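Local coordinates for N-hydroxyarylamine O-acetyltransferase (Bacillus cereus, PDB 4DMO), which acetylates arylamines and probably also N-hydroxyarylamines, working through a Cys-His-Glu catalytic triad, at residues 3-11 against 77-85; 87-96 against 107-116. All blocks are in the same frame, centred on the assembly; numbering follows the deposited sequence.

Contact 1. Residues 3-11 against 77-85; sequences MTDFQKQFF and TMYYFLKDS
Helix 5-11 crosses helix 77-84 at -120° with their axes 9.3 Å apart, the CA atoms of Q7 and F81 coming nearest across the pair. F81 is a knob set among F6, Q7, F10 and F11. Its CG is anti to the backbone N (chi1 171°), which carries the ring across to the other helix. There it forms an offset stack with the F10 ring, centroids 4.1 Å apart, and turns its edge to the face of F11 in a T-shaped pair with planes at 86°. At the edge of its ring F10 CE1 lies 4.0 Å from T77 CG2, and F10 CZ meets M78 CE. F6 is the answering knob, sitting among T77, Y80, F81 and D84, with Y80 CB over one face of its ring. These helices belong to the N-terminal helical bundle of the arylamine N-acetyltransferase fold, where I30 of helix 27-37 touches F10 and F81. At the polar end T4 OG1 donates to D84 OD2 (2.8 Å) from above the carboxylate plane; K55 forms a salt bridge to the same oxygen. T4 and Q7 make a capping box: Q7 N donates to T4 OG1 (3.3 Å), and T4 N to Q7 OE1 (3.2 Å).

Contact 2. Residues 87-96 against 107-116; sequences FDVHLVSGTV and DSGHIATVLT
H110 O takes two donors, G94 N at 3.0 Å and water 1 at 2.7 Å; the amide comes from above the carbonyl plane. Water 1 also donates to S108 O and accepts from S93 OG. Water 2 gives a hydrogen to S93 OG and another to S108 OG, so S93 OG is gripped by both waters and tied through them to the turn before H110. S108 OG in turn donates to D107 OD1 (2.6 Å), meeting it from above the carboxylate plane. T95 OG1 holds this turn from the other strand by accepting from S108 N (2.8 Å) in a nearly straight bond of 170°. G109 and H110 both face G94, a classic beta bulge in the antiparallel hairpin of strands 88-98 and 103-117. H110 is probably the histidine of the Cys-His-Glu triad, consistent with the bond from its NE2 to E125 and the touch of its side chain on C71; its ring also meets that of Y186. With CG anti to the backbone N (chi1 -166°), its ring lies beside V96, whose CG2 approaches ND1. Beyond the bulge the hydrogen-bonded pairs V92 with A112 and H90 with V114 continue the hairpin. On their face V92 CG1 packs against V114 CG1 at 3.8 Å. The other face carries V89, L91, T113 and L115, turned toward helices 71-84 and 27-37. Here L115 CD1 lies only 3.4 Å from V89 CG1, a tight fit, and also presses on F87 CB.

The two contacts follow one another along the chain, both segments of contact 1 coming before those of contact 2, with centres about 17 Å apart. Helix 71-84, which supplies residues 77-85, leads directly into strand 88-98, and L82 O and F87 N probably share a hydrogen bond at this join. Y79 and L82, on a side of the helix turned from contact 1, pack on V89. The helix thus lies between helix 5-14 and the large antiparallel sheet in which strands 88-98 and 103-117 are neighbours. C71, at the start of this helix, and H110 of contact 2 are probably the cysteine and histidine of the triad, which would then sit where the helical bundle meets the sheet.

Contact 1. Residues 3-11 against 77-85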
ATOM      1  N   MET A   3     -17.498 -11.404 -14.207  1.00 39.58           N
ATOM      2  CA  MET A   3     -16.437 -11.447 -13.147  1.00 48.18           C
ATOM      3  C   MET A   3     -15.174 -12.170 -13.612  1.00 48.81           C
ATOM      4  O   MET A   3     -15.219 -13.370 -13.883  1.00 51.31           O
ATOM      5  CB  MET A   3     -16.979 -12.153 -11.909  1.00 42.79           C
ATOM      6  CG  MET A   3     -16.012 -12.184 -10.737  1.00 48.78           C
ATOM      7  SD  MET A   3     -16.761 -12.780  -9.195  1.00 63.25           S
ATOM      8  CE  MET A   3     -17.972 -11.499  -8.879  1.00 52.69           C
ATOM      9  N   THR A   4     -14.043 -11.462 -13.704  1.00 46.18           N
ATOM     10  CA  THR A   4     -12.791 -12.110 -14.130  1.00 42.16           C
ATOM     11  C   THR A   4     -12.192 -12.952 -13.011  1.00 28.32           C
ATOM     12  O   THR A   4     -12.652 -12.908 -11.882  1.00 32.70           O
ATOM     13  CB  THR A   4     -11.714 -11.104 -14.587  1.00 42.91           C
ATOM     14  OG1 THR A   4     -11.221 -10.376 -13.454  1.00 40.60           O
ATOM     15  CG2 THR A   4     -12.276 -10.152 -15.622  1.00 40.04           C
ATOM     16  N   ASP A   5     -11.170 -13.730 -13.342  1.00 34.75           N
ATOM     17  CA  ASP A   5     -10.482 -14.547 -12.354  1.00 42.07           C
ATOM     18  C   ASP A   5      -9.781 -13.635 -11.321  1.00 38.58           C
ATOM     19  O   ASP A   5      -9.784 -13.915 -10.118  1.00 34.78           O
ATOM     20  CB  ASP A   5      -9.469 -15.468 -13.046  1.00 36.41           C
ATOM     21  CG  ASP A   5      -8.827 -16.466 -12.087  1.00 46.33           C
ATOM     22  OD1 ASP A   5      -7.579 -16.590 -12.120  1.00 42.49           O
ATOM     23  OD2 ASP A   5      -9.564 -17.127 -11.312  1.00 43.49           O
ATOM     24  N   PHE A   6      -9.171 -12.554 -11.801  1.00 35.65           N
ATOM     25  CA  PHE A   6      -8.535 -11.590 -10.912  1.00 30.66           C
ATOM     26  C   PHE A   6      -9.508 -11.148  -9.835  1.00 30.43           C
ATOM     27  O   PHE A   6      -9.180 -11.187  -8.658  1.00 28.57           O
ATOM     28  CB  PHE A   6      -7.998 -10.380 -11.682  1.00 34.95           C
ATOM     29  CG  PHE A   6      -6.974  -9.589 -10.906  1.00 29.38           C
ATOM     30  CD1 PHE A   6      -5.621  -9.787 -11.126  1.00 25.62           C
ATOM     31  CD2 PHE A   6      -7.366  -8.673  -9.934  1.00 26.50           C
ATOM     32  CE1 PHE A   6      -4.671  -9.074 -10.401  1.00 26.94           C
ATOM     33  CE2 PHE A   6      -6.417  -7.956  -9.203  1.00 21.91           C
ATOM     34  CZ  PHE A   6      -5.081  -8.163  -9.433  1.00 25.78           C
ATOM     35  N   GLN A   7     -10.709 -10.739 -10.240  1.00 28.17           N
ATOM     36  CA  GLN A   7     -11.752 -10.311  -9.302  1.00 31.98           C
ATOM     37  C   GLN A   7     -12.122 -11.406  -8.292  1.00 33.52           C
ATOM     38  O   GLN A   7     -12.278 -11.153  -7.086  1.00 31.05           O
ATOM     39  CB  GLN A   7     -13.003  -9.899 -10.076  1.00 38.89           C
ATOM     40  CG  GLN A   7     -12.870  -8.587 -10.834  1.00 35.70           C
ATOM     41  CD  GLN A   7     -14.188  -8.138 -11.465  1.00 46.86           C
ATOM     42  OE1 GLN A   7     -14.489  -8.489 -12.608  1.00 41.61           O
ATOM     43  NE2 GLN A   7     -14.978  -7.360 -10.717  1.00 30.28           N
ATOM     44  N   LYS A   8     -12.276 -12.629  -8.782  1.00 32.04           N
ATOM     45  CA  LYS A   8     -12.693 -13.716  -7.907  1.00 39.89           C
ATOM     46  C   LYS A   8     -11.618 -14.012  -6.846  1.00 27.33           C
ATOM     47  O   LYS A   8     -11.924 -14.137  -5.661  1.00 26.37           O
ATOM     48  CB  LYS A   8     -12.986 -14.973  -8.733  1.00 39.99           C
ATOM     49  CG  LYS A   8     -13.596 -16.099  -7.934  1.00 46.50           C
ATOM     50  CD  LYS A   8     -13.756 -17.381  -8.759  1.00 53.27           C
ATOM     51  CE  LYS A   8     -14.242 -18.574  -7.910  1.00 51.63           C
ATOM     52  NZ  LYS A   8     -14.191 -19.866  -8.671  1.00 67.19           N
ATOM     53  N   GLN A   9     -10.365 -14.106  -7.282  1.00 23.37           N
ATOM     54  CA  GLN A   9      -9.247 -14.347  -6.374  1.00 21.45           C
ATOM     55  C   GLN A   9      -9.079 -13.203  -5.392  1.00 25.00           C
ATOM     56  O   GLN A   9      -8.663 -13.409  -4.250  1.00 23.14           O
ATOM     57  CB  GLN A   9      -7.974 -14.550  -7.163  1.00 28.98           C
ATOM     58  CG  GLN A   9      -8.090 -15.625  -8.219  1.00 38.05           C
ATOM     59  CD  GLN A   9      -7.239 -16.815  -7.903  1.00 49.16           C
ATOM     60  OE1 GLN A   9      -7.110 -17.219  -6.736  1.00 51.20           O
ATOM     61  NE2 GLN A   9      -6.634 -17.391  -8.942  1.00 49.23           N
ATOM     62  N   PHE A  10      -9.407 -11.997  -5.842  1.00 24.86           N
ATOM     63  CA  PHE A  10      -9.326 -10.812  -5.015  1.00 24.54           C
ATOM     64  C   PHE A  10     -10.362 -10.843  -3.895  1.00 23.26           C
ATOM     65  O   PHE A  10     -10.019 -10.648  -2.744  1.00 21.10           O
ATOM     66  CB  PHE A  10      -9.474  -9.562  -5.887  1.00 25.15           C
ATOM     67  CG  PHE A  10      -9.107  -8.282  -5.191  1.00 23.15           C
ATOM     68  CD1 PHE A  10      -7.829  -7.755  -5.291  1.00 25.37           C
ATOM     69  CD2 PHE A  10     -10.046  -7.592  -4.454  1.00 27.05           C
ATOM     70  CE1 PHE A  10      -7.497  -6.570  -4.652  1.00 23.21           C
ATOM     71  CE2 PHE A  10      -9.713  -6.411  -3.810  1.00 25.87           C
ATOM     72  CZ  PHE A  10      -8.427  -5.913  -3.902  1.00 21.27           C
ATOM     73  N   PHE A  11     -11.631 -11.078  -4.216  1.00 30.23           N
ATOM     74  CA  PHE A  11     -12.637 -11.183  -3.162  1.00 27.28           C
ATOM     75  C   PHE A  11     -12.222 -12.303  -2.182  1.00 27.24           C
ATOM     76  O   PHE A  11     -12.313 -12.157  -0.956  1.00 24.75           O
ATOM     77  CB  PHE A  11     -14.025 -11.495  -3.738  1.00 30.44           C
ATOM     78  CG  PHE A  11     -14.639 -10.365  -4.545  1.00 37.00           C
ATOM     79  CD1 PHE A  11     -14.911 -10.532  -5.891  1.00 34.94           C
ATOM     80  CD2 PHE A  11     -14.958  -9.154  -3.958  1.00 32.29           C
ATOM     81  CE1 PHE A  11     -15.493  -9.506  -6.639  1.00 36.97           C
ATOM     82  CE2 PHE A  11     -15.530  -8.143  -4.701  1.00 36.65           C
ATOM     83  CZ  PHE A  11     -15.788  -8.323  -6.047  1.00 31.23           C
ATOM     84  N   THR A  77      -2.043  -3.830  -7.772  1.00 14.49           N
ATOM     85  CA  THR A  77      -3.000  -4.903  -7.516  1.00 20.25           C
ATOM     86  C   THR A  77      -4.420  -4.355  -7.432  1.00 19.98           C
ATOM     87  O   THR A  77      -5.335  -4.923  -8.003  1.00 14.67           O
ATOM     88  CB  THR A  77      -2.696  -5.665  -6.196  1.00 16.86           C
ATOM     89  OG1 THR A  77      -1.423  -6.279  -6.290  1.00 13.85           O
ATOM     90  CG2 THR A  77      -3.727  -6.749  -5.921  1.00 22.78           C
ATOM     91  N   MET A  78      -4.599  -3.272  -6.672  1.00 20.13           N
ATOM     92  CA  MET A  78      -5.917  -2.687  -6.453  1.00 16.89           C
ATOM     93  C   MET A  78      -6.383  -2.043  -7.762  1.00 18.80           C
ATOM     94  O   MET A  78      -7.502  -2.238  -8.220  1.00 23.72           O
ATOM     95  CB  MET A  78      -5.863  -1.674  -5.308  1.00 19.38           C
ATOM     96  CG  MET A  78      -7.119  -0.812  -5.145  1.00 23.25           C
ATOM     97  SD  MET A  78      -8.625  -1.733  -4.733  1.00 23.72           S
ATOM     98  CE  MET A  78      -8.356  -2.061  -3.008  1.00 23.64           C
ATOM     99  N   TYR A  79      -5.481  -1.321  -8.387  1.00 19.08           N
ATOM    100  CA  TYR A  79      -5.718  -0.817  -9.724  1.00 21.62           C
ATOM    101  C   TYR A  79      -6.362  -1.876 -10.651  1.00 25.61           C
ATOM    102  O   TYR A  79      -7.422  -1.619 -11.210  1.00 27.40           O
ATOM    103  CB  TYR A  79      -4.390  -0.343 -10.302  1.00 15.00           C
ATOM    104  CG  TYR A  79      -4.418  -0.066 -11.775  1.00 18.46           C
ATOM    105  CD1 TYR A  79      -5.083   1.033 -12.264  1.00 21.90           C
ATOM    106  CD2 TYR A  79      -3.748  -0.897 -12.679  1.00 20.35           C
ATOM    107  CE1 TYR A  79      -5.109   1.305 -13.605  1.00 24.83           C
ATOM    108  CE2 TYR A  79      -3.759  -0.629 -14.022  1.00 27.72           C
ATOM    109  CZ  TYR A  79      -4.446   0.482 -14.477  1.00 24.02           C
ATOM    110  OH  TYR A  79      -4.489   0.777 -15.803  1.00 21.57           O
ATOM    111  N   TYR A  80      -5.738  -3.050 -10.817  1.00 18.12           N
ATOM    112  CA  TYR A  80      -6.297  -4.097 -11.697  1.00 25.81           C
ATOM    113  C   TYR A  80      -7.668  -4.561 -11.252  1.00 25.23           C
ATOM    114  O   TYR A  80      -8.571  -4.710 -12.079  1.00 29.99           O
ATOM    115  CB  TYR A  80      -5.373  -5.321 -11.831  1.00 16.63           C
ATOM    116  CG  TYR A  80      -4.067  -5.004 -12.529  1.00 20.13           C
ATOM    117  CD1 TYR A  80      -4.036  -4.553 -13.836  1.00 20.58           C
ATOM    118  CD2 TYR A  80      -2.870  -5.116 -11.850  1.00 14.56           C
ATOM    119  CE1 TYR A  80      -2.848  -4.251 -14.434  1.00 24.42           C
ATOM    120  CE2 TYR A  80      -1.697  -4.818 -12.431  1.00 20.74           C
ATOM    121  CZ  TYR A  80      -1.676  -4.383 -13.723  1.00 24.15           C
ATOM    122  OH  TYR A  80      -0.471  -4.086 -14.306  1.00 29.36           O
ATOM    123  N   PHE A  81      -7.850  -4.740  -9.953  1.00 24.49           N
ATOM    124  CA  PHE A  81      -9.157  -5.105  -9.454  1.00 27.37           C
ATOM    125  C   PHE A  81     -10.182  -4.046  -9.823  1.00 31.57           C
ATOM    126  O   PHE A  81     -11.299  -4.380 -10.248  1.00 28.41           O
ATOM    127  CB  PHE A  81      -9.159  -5.231  -7.953  1.00 24.56           C
ATOM    128  CG  PHE A  81     -10.522  -5.407  -7.385  1.00 22.42           C
ATOM    129  CD1 PHE A  81     -11.163  -6.622  -7.469  1.00 28.05           C
ATOM    130  CD2 PHE A  81     -11.182  -4.351  -6.800  1.00 29.69           C
ATOM    131  CE1 PHE A  81     -12.438  -6.787  -6.953  1.00 29.46           C
ATOM    132  CE2 PHE A  81     -12.455  -4.509  -6.284  1.00 24.51           C
ATOM    133  CZ  PHE A  81     -13.075  -5.733  -6.360  1.00 30.55           C
ATOM    134  N   LEU A  82      -9.805  -2.778  -9.647  1.00 30.89           N
ATOM    135  CA  LEU A  82     -10.737  -1.658  -9.876  1.00 36.17           C
ATOM    136  C   LEU A  82     -11.079  -1.538 -11.361  1.00 30.72           C
ATOM    137  O   LEU A  82     -12.223  -1.282 -11.715  1.00 32.54           O
ATOM    138  CB  LEU A  82     -10.164  -0.329  -9.347  1.00 26.68           C
ATOM    139  CG  LEU A  82     -10.082  -0.238  -7.819  1.00 24.71           C
ATOM    140  CD1 LEU A  82      -9.441   1.059  -7.363  1.00 23.55           C
ATOM    141  CD2 LEU A  82     -11.456  -0.370  -7.189  1.00 25.98           C
ATOM    142  N   LYS A  83     -10.083  -1.757 -12.213  1.00 27.99           N
ATOM    143  CA  LYS A  83     -10.249  -1.734 -13.663  1.00 27.51           C
ATOM    144  C   LYS A  83     -11.229  -2.808 -14.147  1.00 34.39           C
ATOM    145  O   LYS A  83     -12.142  -2.504 -14.915  1.00 37.17           O
ATOM    146  CB  LYS A  83      -8.881  -1.937 -14.312  1.00 33.27           C
ATOM    147  CG  LYS A  83      -8.703  -1.417 -15.720  1.00 26.70           C
ATOM    148  CD  LYS A  83      -7.206  -1.358 -15.985  1.00 36.51           C
ATOM    149  CE  LYS A  83      -6.827  -1.357 -17.461  1.00 46.96           C
ATOM    150  NZ  LYS A  83      -5.532  -2.131 -17.674  1.00 50.57           N
ATOM    151  N   ASP A  84     -11.029  -4.066 -13.723  1.00 34.84           N
ATOM    152  CA  ASP A  84     -11.960  -5.154 -14.071  1.00 35.85           C
ATOM    153  C   ASP A  84     -13.362  -4.914 -13.526  1.00 33.73           C
ATOM    154  O   ASP A  84     -14.342  -5.408 -14.076  1.00 40.14           O
ATOM    155  CB  ASP A  84     -11.477  -6.498 -13.559  1.00 36.75           C
ATOM    156  CG  ASP A  84     -10.307  -7.012 -14.322  1.00 31.21           C
ATOM    157  OD1 ASP A  84      -9.916  -6.361 -15.312  1.00 42.83           O
ATOM    158  OD2 ASP A  84      -9.765  -8.059 -13.919  1.00 30.02           O
ATOM    159  N   SER A  85     -13.447  -4.166 -12.434  1.00 38.41           N
ATOM    160  CA  SER A  85     -14.733  -3.829 -11.828  1.00 36.17           C
ATOM    161  C   SER A  85     -15.407  -2.653 -12.529  1.00 31.89           C
ATOM    162  O   SER A  85     -16.391  -2.118 -12.027  1.00 31.94           O
ATOM    163  CB  SER A  85     -14.570  -3.506 -10.339  1.00 25.75           C
ATOM    164  OG  SER A  85     -14.038  -4.612  -9.632  1.00 36.78           O
TER

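Contact 2. Residues 87-96 against 107-116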
ATOM      1  N   PHE A  87     -14.391   0.452 -13.048  1.00 32.04           N
ATOM      2  CA  PHE A  87     -13.989   1.815 -12.672  1.00 32.48           C
ATOM      3  C   PHE A  87     -12.964   2.445 -13.603  1.00 22.23           C
ATOM      4  O   PHE A  87     -12.098   1.764 -14.143  1.00 35.71           O
ATOM      5  CB  PHE A  87     -13.387   1.832 -11.291  1.00 30.44           C
ATOM      6  CG  PHE A  87     -14.353   1.546 -10.226  1.00 28.76           C
ATOM      7  CD1 PHE A  87     -14.465   0.271  -9.726  1.00 26.47           C
ATOM      8  CD2 PHE A  87     -15.137   2.547  -9.703  1.00 23.62           C
ATOM      9  CE1 PHE A  87     -15.344  -0.000  -8.718  1.00 30.32           C
ATOM     10  CE2 PHE A  87     -16.020   2.281  -8.706  1.00 28.40           C
ATOM     11  CZ  PHE A  87     -16.122   0.994  -8.210  1.00 21.72           C
ATOM     12  N   ASP A  88     -13.027   3.764 -13.727  1.00 24.73           N
ATOM     13  CA  ASP A  88     -12.074   4.508 -14.536  1.00 33.67           C
ATOM     14  C   ASP A  88     -10.870   4.914 -13.690  1.00 42.21           C
ATOM     15  O   ASP A  88     -10.910   5.911 -12.944  1.00 35.14           O
ATOM     16  CB  ASP A  88     -12.735   5.738 -15.141  1.00 37.00           C
ATOM     17  CG  ASP A  88     -11.782   6.525 -16.016  1.00 45.69           C
ATOM     18  OD1 ASP A  88     -10.675   6.002 -16.273  1.00 41.59           O
ATOM     19  OD2 ASP A  88     -12.154   7.638 -16.474  1.00 52.03           O
ATOM     20  N   VAL A  89      -9.814   4.106 -13.794  1.00 36.73           N
ATOM     21  CA  VAL A  89      -8.657   4.209 -12.907  1.00 29.82           C
ATOM     22  C   VAL A  89      -7.344   4.414 -13.643  1.00 24.94           C
ATOM     23  O   VAL A  89      -7.194   4.057 -14.822  1.00 24.65           O
ATOM     24  CB  VAL A  89      -8.542   2.953 -12.000  1.00 24.64           C
ATOM     25  CG1 VAL A  89      -9.612   2.980 -10.917  1.00 28.63           C
ATOM     26  CG2 VAL A  89      -8.619   1.673 -12.805  1.00 27.75           C
ATOM     27  N   HIS A  90      -6.384   4.988 -12.932  1.00 27.76           N
ATOM     28  CA  HIS A  90      -5.073   5.264 -13.513  1.00 28.23           C
ATOM     29  C   HIS A  90      -3.988   5.171 -12.435  1.00 21.29           C
ATOM     30  O   HIS A  90      -4.230   5.450 -11.280  1.00 25.67           O
ATOM     31  CB  HIS A  90      -5.076   6.664 -14.141  1.00 32.64           C
ATOM     32  CG  HIS A  90      -6.281   6.931 -15.001  1.00 50.50           C
ATOM     33  ND1 HIS A  90      -6.327   6.613 -16.345  1.00 45.80           N
ATOM     34  CD2 HIS A  90      -7.483   7.491 -14.707  1.00 47.46           C
ATOM     35  CE1 HIS A  90      -7.509   6.950 -16.834  1.00 47.89           C
ATOM     36  NE2 HIS A  90      -8.230   7.482 -15.862  1.00 42.99           N
ATOM     37  N   LEU A  91      -2.786   4.794 -12.831  1.00 19.31           N
ATOM     38  CA  LEU A  91      -1.658   4.800 -11.936  1.00 18.73           C
ATOM     39  C   LEU A  91      -0.987   6.166 -12.011  1.00 24.44           C
ATOM     40  O   LEU A  91      -1.025   6.849 -13.043  1.00 24.40           O
ATOM     41  CB  LEU A  91      -0.652   3.719 -12.330  1.00 26.10           C
ATOM     42  CG  LEU A  91      -1.035   2.268 -12.072  1.00 20.00           C
ATOM     43  CD1 LEU A  91       0.078   1.346 -12.491  1.00 23.76           C
ATOM     44  CD2 LEU A  91      -1.342   2.084 -10.605  1.00 23.75           C
ATOM     45  N   VAL A  92      -0.391   6.563 -10.895  1.00 27.02           N
ATOM     46  CA  VAL A  92       0.406   7.768 -10.837  1.00 22.27           C
ATOM     47  C   VAL A  92       1.693   7.460 -10.106  1.00 22.91           C
ATOM     48  O   VAL A  92       1.778   6.496  -9.314  1.00 16.44           O
ATOM     49  CB  VAL A  92      -0.331   8.910 -10.117  1.00 18.35           C
ATOM     50  CG1 VAL A  92      -1.575   9.300 -10.911  1.00 16.22           C
ATOM     51  CG2 VAL A  92      -0.689   8.507  -8.717  1.00 20.14           C
ATOM     52  N   SER A  93       2.686   8.301 -10.375  1.00 20.59           N
ATOM     53  CA  SER A  93       4.012   8.158  -9.819  1.00 18.22           C
ATOM     54  C   SER A  93       4.286   9.314  -8.880  1.00 14.67           C
ATOM     55  O   SER A  93       3.847  10.434  -9.117  1.00 20.19           O
ATOM     56  CB  SER A  93       5.053   8.131 -10.950  1.00 17.19           C
ATOM     57  OG  SER A  93       6.365   8.390 -10.479  1.00 16.24           O
ATOM     58  N   GLY A  94       5.057   9.039  -7.841  1.00 12.61           N
ATOM     59  CA  GLY A  94       5.419  10.050  -6.884  1.00 20.59           C
ATOM     60  C   GLY A  94       6.637   9.664  -6.087  1.00 20.52           C
ATOM     61  O   GLY A  94       7.301   8.674  -6.380  1.00 18.06           O
ATOM     62  N   THR A  95       6.921  10.484  -5.081  1.00 17.26           N
ATOM     63  CA  THR A  95       8.053  10.298  -4.231  1.00 14.38           C
ATOM     64  C   THR A  95       7.628  10.541  -2.798  1.00 17.89           C
ATOM     65  O   THR A  95       6.994  11.553  -2.497  1.00 19.76           O
ATOM     66  CB  THR A  95       9.181  11.290  -4.593  1.00 21.70           C
ATOM     67  OG1 THR A  95       9.558  11.139  -5.969  1.00 19.05           O
ATOM     68  CG2 THR A  95      10.397  11.066  -3.689  1.00 20.22           C
ATOM     69  N   VAL A  96       7.999   9.626  -1.908  1.00 21.33           N
ATOM     70  CA  VAL A  96       7.684   9.738  -0.483  1.00 13.49           C
ATOM     71  C   VAL A  96       8.607  10.757   0.189  1.00 19.42           C
ATOM     72  O   VAL A  96       9.750  10.973  -0.242  1.00 16.32           O
ATOM     73  CB  VAL A  96       7.824   8.371   0.253  1.00 21.55           C
ATOM     74  CG1 VAL A  96       7.550   8.516   1.780  1.00 21.27           C
ATOM     75  CG2 VAL A  96       6.893   7.343  -0.356  1.00 22.66           C
ATOM     76  N   ASP A 107      13.814   9.031  -5.337  1.00 20.59           N
ATOM     77  CA  ASP A 107      12.985   9.664  -6.356  1.00 18.12           C
ATOM     78  C   ASP A 107      12.138   8.633  -7.102  1.00 23.20           C
ATOM     79  O   ASP A 107      12.651   7.625  -7.576  1.00 19.41           O
ATOM     80  CB  ASP A 107      13.860  10.423  -7.359  1.00 13.51           C
ATOM     81  CG  ASP A 107      13.054  11.217  -8.311  1.00 14.29           C
ATOM     82  OD1 ASP A 107      12.624  10.661  -9.339  1.00 21.62           O
ATOM     83  OD2 ASP A 107      12.791  12.388  -8.008  1.00 30.29           O
ATOM     84  N   SER A 108      10.837   8.905  -7.185  1.00 20.08           N
ATOM     85  CA  SER A 108       9.919   8.101  -7.978  1.00 17.08           C
ATOM     86  C   SER A 108       9.811   6.694  -7.466  1.00 19.61           C
ATOM     87  O   SER A 108       9.609   5.743  -8.223  1.00 18.46           O
ATOM     88  CB  SER A 108      10.334   8.132  -9.439  1.00 15.85           C
ATOM     89  OG  SER A 108      10.351   9.469  -9.900  1.00 23.91           O
ATOM     90  N   GLY A 109       9.927   6.577  -6.150  1.00 19.24           N
ATOM     91  CA  GLY A 109       9.795   5.309  -5.467  1.00 19.09           C
ATOM     92  C   GLY A 109       8.351   4.910  -5.187  1.00 20.62           C
ATOM     93  O   GLY A 109       8.085   3.770  -4.819  1.00 19.54           O
ATOM     94  N   HIS A 110       7.410   5.829  -5.362  1.00 14.72           N
ATOM     95  CA  HIS A 110       6.035   5.522  -5.019  1.00 18.34           C
ATOM     96  C   HIS A 110       5.137   5.378  -6.234  1.00 16.12           C
ATOM     97  O   HIS A 110       5.270   6.080  -7.246  1.00 16.96           O
ATOM     98  CB  HIS A 110       5.439   6.587  -4.076  1.00 20.49           C
ATOM     99  CG  HIS A 110       4.144   6.178  -3.426  1.00 19.44           C
ATOM    100  ND1 HIS A 110       4.096   5.343  -2.327  1.00 19.41           N
ATOM    101  CD2 HIS A 110       2.851   6.499  -3.702  1.00 17.07           C
ATOM    102  CE1 HIS A 110       2.837   5.172  -1.952  1.00 22.13           C
ATOM    103  NE2 HIS A 110       2.064   5.878  -2.762  1.00 16.01           N
ATOM    104  N   ILE A 111       4.187   4.472  -6.109  1.00 15.51           N
ATOM    105  CA  ILE A 111       3.145   4.317  -7.102  1.00 12.97           C
ATOM    106  C   ILE A 111       1.837   4.285  -6.376  1.00 12.41           C
ATOM    107  O   ILE A 111       1.760   3.735  -5.293  1.00 18.16           O
ATOM    108  CB  ILE A 111       3.276   3.018  -7.860  1.00 16.55           C
ATOM    109  CG1 ILE A 111       4.572   3.002  -8.651  1.00 17.18           C
ATOM    110  CG2 ILE A 111       2.053   2.780  -8.755  1.00 14.41           C
ATOM    111  CD1 ILE A 111       4.606   3.957  -9.805  1.00 21.61           C
ATOM    112  N   ALA A 112       0.810   4.868  -6.972  1.00 15.59           N
ATOM    113  CA  ALA A 112      -0.532   4.890  -6.386  1.00 15.46           C
ATOM    114  C   ALA A 112      -1.557   4.905  -7.503  1.00 18.03           C
ATOM    115  O   ALA A 112      -1.215   4.930  -8.694  1.00 22.40           O
ATOM    116  CB  ALA A 112      -0.714   6.102  -5.486  1.00 21.50           C
ATOM    117  N   THR A 113      -2.819   4.903  -7.107  1.00 23.86           N
ATOM    118  CA  THR A 113      -3.928   4.770  -8.025  1.00 21.61           C
ATOM    119  C   THR A 113      -4.868   5.964  -7.917  1.00 21.51           C
ATOM    120  O   THR A 113      -5.181   6.402  -6.815  1.00 29.74           O
ATOM    121  CB  THR A 113      -4.732   3.505  -7.663  1.00 23.38           C
ATOM    122  OG1 THR A 113      -3.882   2.354  -7.683  1.00 19.80           O
ATOM    123  CG2 THR A 113      -5.872   3.292  -8.629  1.00 24.88           C
ATOM    124  N   VAL A 114      -5.332   6.502  -9.037  1.00 15.98           N
ATOM    125  CA  VAL A 114      -6.383   7.521  -8.973  1.00 28.54           C
ATOM    126  C   VAL A 114      -7.636   7.003  -9.685  1.00 27.56           C
ATOM    127  O   VAL A 114      -7.563   6.288 -10.702  1.00 26.89           O
ATOM    128  CB  VAL A 114      -5.961   8.874  -9.558  1.00 29.35           C
ATOM    129  CG1 VAL A 114      -4.753   9.429  -8.798  1.00 19.23           C
ATOM    130  CG2 VAL A 114      -5.668   8.718 -11.016  1.00 33.23           C
ATOM    131  N   LEU A 115      -8.770   7.322  -9.087  1.00 23.12           N
ATOM    132  CA  LEU A 115     -10.069   6.840  -9.526  1.00 27.80           C
ATOM    133  C   LEU A 115     -11.004   8.030  -9.824  1.00 31.72           C
ATOM    134  O   LEU A 115     -11.078   8.991  -9.061  1.00 24.46           O
ATOM    135  CB  LEU A 115     -10.697   5.951  -8.448  1.00 20.74           C
ATOM    136  CG  LEU A 115     -12.172   5.614  -8.737  1.00 32.24           C
ATOM    137  CD1 LEU A 115     -12.300   4.795  -9.988  1.00 40.43           C
ATOM    138  CD2 LEU A 115     -12.831   4.886  -7.584  1.00 40.52           C
ATOM    139  N   THR A 116     -11.716   7.923 -10.936  1.00 31.30           N
ATOM    140  CA  THR A 116     -12.702   8.896 -11.345  1.00 30.82           C
ATOM    141  C   THR A 116     -14.098   8.363 -11.105  1.00 31.95           C
ATOM    142  O   THR A 116     -14.500   7.358 -11.685  1.00 34.62           O
ATOM    143  CB  THR A 116     -12.564   9.185 -12.830  1.00 32.71           C
ATOM    144  OG1 THR A 116     -11.261   9.712 -13.078  1.00 37.54           O
ATOM    145  CG2 THR A 116     -13.594  10.175 -13.289  1.00 40.67           C
TER
HETATM  146  O   HOH W   1       7.071   5.741  -9.221  1.00 15.10           O
HETATM  147  O   HOH W   2       7.869  10.678  -9.827  1.00 20.90           O